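Local coordinates for uncharacterized conserved protein (Methanopyrus kandleri AV19, PDB 2QYA) that is of unknown function, belongs to the DUF424 family and assembles as a dimer of identical subunits, at residues V17-C22 against V72-L77. The protein carries 2 engineered substitutions. Residues are numbered along the deposited sequence; the frame is centred on the assembly and turned at random.
Sequences VVLALC and VAINAL
With chi1 of Leu19 at -39°, CG lies opposite the carbonyl carbon, and CD1 reaches Val72, whose own CG1 stands anti to its backbone N; the two methyls meet at 3.7 Å. Leu19 CD1 leans more loosely on Ile74 CG1. Further along the same face, Leu21 CB packs 4.0 Å from Ala76 CB. Helices 52-66 and 79-87 cover this apolar side through Ala62, Ile59 and Val85. On the other face, the Asn75 amide swings back toward strand 17-22 and sets OD1 3.1 Å from Val18 CG1. This oxygen receives a weak hydrogen bond from Thr16 OG1 of the second subunit, whose Val18 packs on Val18 here, so this face lies at the dimer interface around Val18, Ala20 and Asn75. Five backbone bonds join the strands: Val17 O, Leu19 O and Leu21 O accept from the backbone N of Ala73, Asn75 and Leu77, while Leu19 N and Leu21 N donate to Ala73 O and Asn75 O. The strands run parallel at 17°, Val17 level with Val72. Their connection is long, through hairpin 30-33/36-39, edge strand 48-50 and helix 52-66; they are the one parallel pair of neighbours in a mostly antiparallel mixed sheet of alpha+beta type.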
ATOM      1  N   VAL A  17      -2.068  -2.812   4.063  1.00 38.06           N
ATOM      2  CA  VAL A  17      -3.080  -1.834   4.507  1.00 36.71           C
ATOM      3  C   VAL A  17      -2.387  -0.490   4.443  1.00 36.47           C
ATOM      4  O   VAL A  17      -1.318  -0.294   5.043  1.00 35.36           O
ATOM      5  CB  VAL A  17      -3.601  -2.100   5.939  1.00 36.91           C
ATOM      6  CG1 VAL A  17      -4.484  -0.949   6.438  1.00 36.80           C
ATOM      7  CG2 VAL A  17      -4.366  -3.381   6.012  1.00 36.65           C
ATOM      8  N   VAL A  18      -2.970   0.405   3.666  1.00 35.28           N
ATOM      9  CA  VAL A  18      -2.516   1.760   3.581  1.00 35.35           C
ATOM     10  C   VAL A  18      -3.405   2.673   4.429  1.00 36.11           C
ATOM     11  O   VAL A  18      -4.648   2.732   4.247  1.00 36.05           O
ATOM     12  CB  VAL A  18      -2.448   2.286   2.119  1.00 35.46           C
ATOM     13  CG1 VAL A  18      -1.622   3.581   2.062  1.00 34.84           C
ATOM     14  CG2 VAL A  18      -1.765   1.263   1.192  1.00 36.03           C
ATOM     15  N   LEU A  19      -2.758   3.380   5.355  1.00 35.93           N
ATOM     16  CA  LEU A  19      -3.389   4.429   6.119  1.00 35.23           C
ATOM     17  C   LEU A  19      -2.810   5.724   5.598  1.00 35.46           C
ATOM     18  O   LEU A  19      -1.607   5.989   5.761  1.00 34.90           O
ATOM     19  CB  LEU A  19      -3.127   4.269   7.615  1.00 35.88           C
ATOM     20  CG  LEU A  19      -3.135   2.878   8.275  1.00 37.44           C
ATOM     21  CD1 LEU A  19      -2.824   2.941   9.771  1.00 36.20           C
ATOM     22  CD2 LEU A  19      -4.424   2.176   8.069  1.00 38.51           C
ATOM     23  N   ALA A  20      -3.646   6.495   4.898  1.00 34.73           N
ATOM     24  CA  ALA A  20      -3.242   7.788   4.368  1.00 35.40           C
ATOM     25  C   ALA A  20      -3.933   8.943   5.115  1.00 36.00           C
ATOM     26  O   ALA A  20      -5.144   8.929   5.334  1.00 35.16           O
ATOM     27  CB  ALA A  20      -3.503   7.882   2.863  1.00 34.27           C
ATOM     28  N   LEU A  21      -3.152   9.943   5.478  1.00 36.92           N
ATOM     29  CA  LEU A  21      -3.651  11.070   6.251  1.00 38.08           C
ATOM     30  C   LEU A  21      -3.299  12.287   5.459  1.00 38.56           C
ATOM     31  O   LEU A  21      -2.191  12.374   4.930  1.00 39.08           O
ATOM     32  CB  LEU A  21      -2.973  11.137   7.616  1.00 37.72           C
ATOM     33  CG  LEU A  21      -3.321  10.077   8.645  1.00 39.17           C
ATOM     34  CD1 LEU A  21      -2.083   9.728   9.443  1.00 43.80           C
ATOM     35  CD2 LEU A  21      -4.395  10.598   9.570  1.00 41.16           C
ATOM     36  N   CYS A  22      -4.229  13.224   5.358  1.00 38.92           N
ATOM     37  CA  CYS A  22      -3.950  14.470   4.657  1.00 39.77           C
ATOM     38  C   CYS A  22      -4.671  15.604   5.366  1.00 40.80           C
ATOM     39  O   CYS A  22      -5.837  15.437   5.758  1.00 40.53           O
ATOM     40  CB  CYS A  22      -4.445  14.361   3.215  1.00 39.25           C
ATOM     41  SG  CYS A  22      -4.003  15.666   2.080  1.00 40.48           S
ATOM     42  N   VAL A  72       1.551  -2.579   7.152  1.00 37.65           N
ATOM     43  CA  VAL A  72       0.829  -1.312   7.269  1.00 37.20           C
ATOM     44  C   VAL A  72       1.748  -0.218   6.739  1.00 37.45           C
ATOM     45  O   VAL A  72       2.847   0.002   7.279  1.00 36.95           O
ATOM     46  CB  VAL A  72       0.374  -1.023   8.731  1.00 37.73           C
ATOM     47  CG1 VAL A  72      -0.233   0.390   8.873  1.00 36.73           C
ATOM     48  CG2 VAL A  72      -0.615  -2.088   9.221  1.00 36.38           C
ATOM     49  N   ALA A  73       1.339   0.411   5.633  1.00 36.57           N
ATOM     50  CA  ALA A  73       2.068   1.536   5.057  1.00 36.31           C
ATOM     51  C   ALA A  73       1.323   2.784   5.438  1.00 37.34           C
ATOM     52  O   ALA A  73       0.094   2.859   5.225  1.00 38.08           O
ATOM     53  CB  ALA A  73       2.150   1.396   3.535  1.00 36.19           C
ATOM     54  N   ILE A  74       2.029   3.735   6.046  1.00 37.42           N
ATOM     55  CA  ILE A  74       1.458   5.031   6.433  1.00 37.15           C
ATOM     56  C   ILE A  74       2.089   6.141   5.611  1.00 37.25           C
ATOM     57  O   ILE A  74       3.312   6.200   5.433  1.00 36.16           O
ATOM     58  CB  ILE A  74       1.658   5.332   7.942  1.00 38.32           C
ATOM     59  CG1 ILE A  74       1.033   4.210   8.783  1.00 38.81           C
ATOM     60  CG2 ILE A  74       1.116   6.759   8.330  1.00 36.47           C
ATOM     61  CD1 ILE A  74       1.610   4.051  10.146  1.00 42.89           C
ATOM     62  N   ASN A  75       1.223   6.993   5.078  1.00 36.46           N
ATOM     63  CA  ASN A  75       1.603   8.169   4.344  1.00 37.28           C
ATOM     64  C   ASN A  75       0.814   9.320   4.970  1.00 36.91           C
ATOM     65  O   ASN A  75      -0.414   9.259   5.023  1.00 34.62           O
ATOM     66  CB  ASN A  75       1.210   8.056   2.869  1.00 38.61           C
ATOM     67  CG  ASN A  75       1.148   6.613   2.375  1.00 43.02           C
ATOM     68  OD1 ASN A  75       0.106   6.177   1.874  1.00 46.22           O
ATOM     69  ND2 ASN A  75       2.260   5.858   2.520  1.00 42.59           N
ATOM     70  N   ALA A  76       1.527  10.340   5.452  1.00 36.51           N
ATOM     71  CA  ALA A  76       0.907  11.544   5.998  1.00 36.85           C
ATOM     72  C   ALA A  76       1.468  12.811   5.347  1.00 37.49           C
ATOM     73  O   ALA A  76       2.680  12.971   5.208  1.00 37.94           O
ATOM     74  CB  ALA A  76       1.039  11.564   7.523  1.00 36.42           C
ATOM     75  N   LEU A  77       0.569  13.670   4.879  1.00 37.36           N
ATOM     76  CA  LEU A  77       0.915  14.916   4.255  1.00 38.28           C
ATOM     77  C   LEU A  77       0.215  16.103   4.966  1.00 39.32           C
ATOM     78  O   LEU A  77      -1.037  16.186   5.009  1.00 38.62           O
ATOM     79  CB  LEU A  77       0.549  14.883   2.765  1.00 37.83           C
ATOM     80  CG  LEU A  77       0.864  16.142   1.940  1.00 38.87           C
ATOM     81  CD1 LEU A  77       2.387  16.336   1.678  1.00 38.47           C
ATOM     82  CD2 LEU A  77       0.038  16.182   0.629  1.00 38.85           C
TER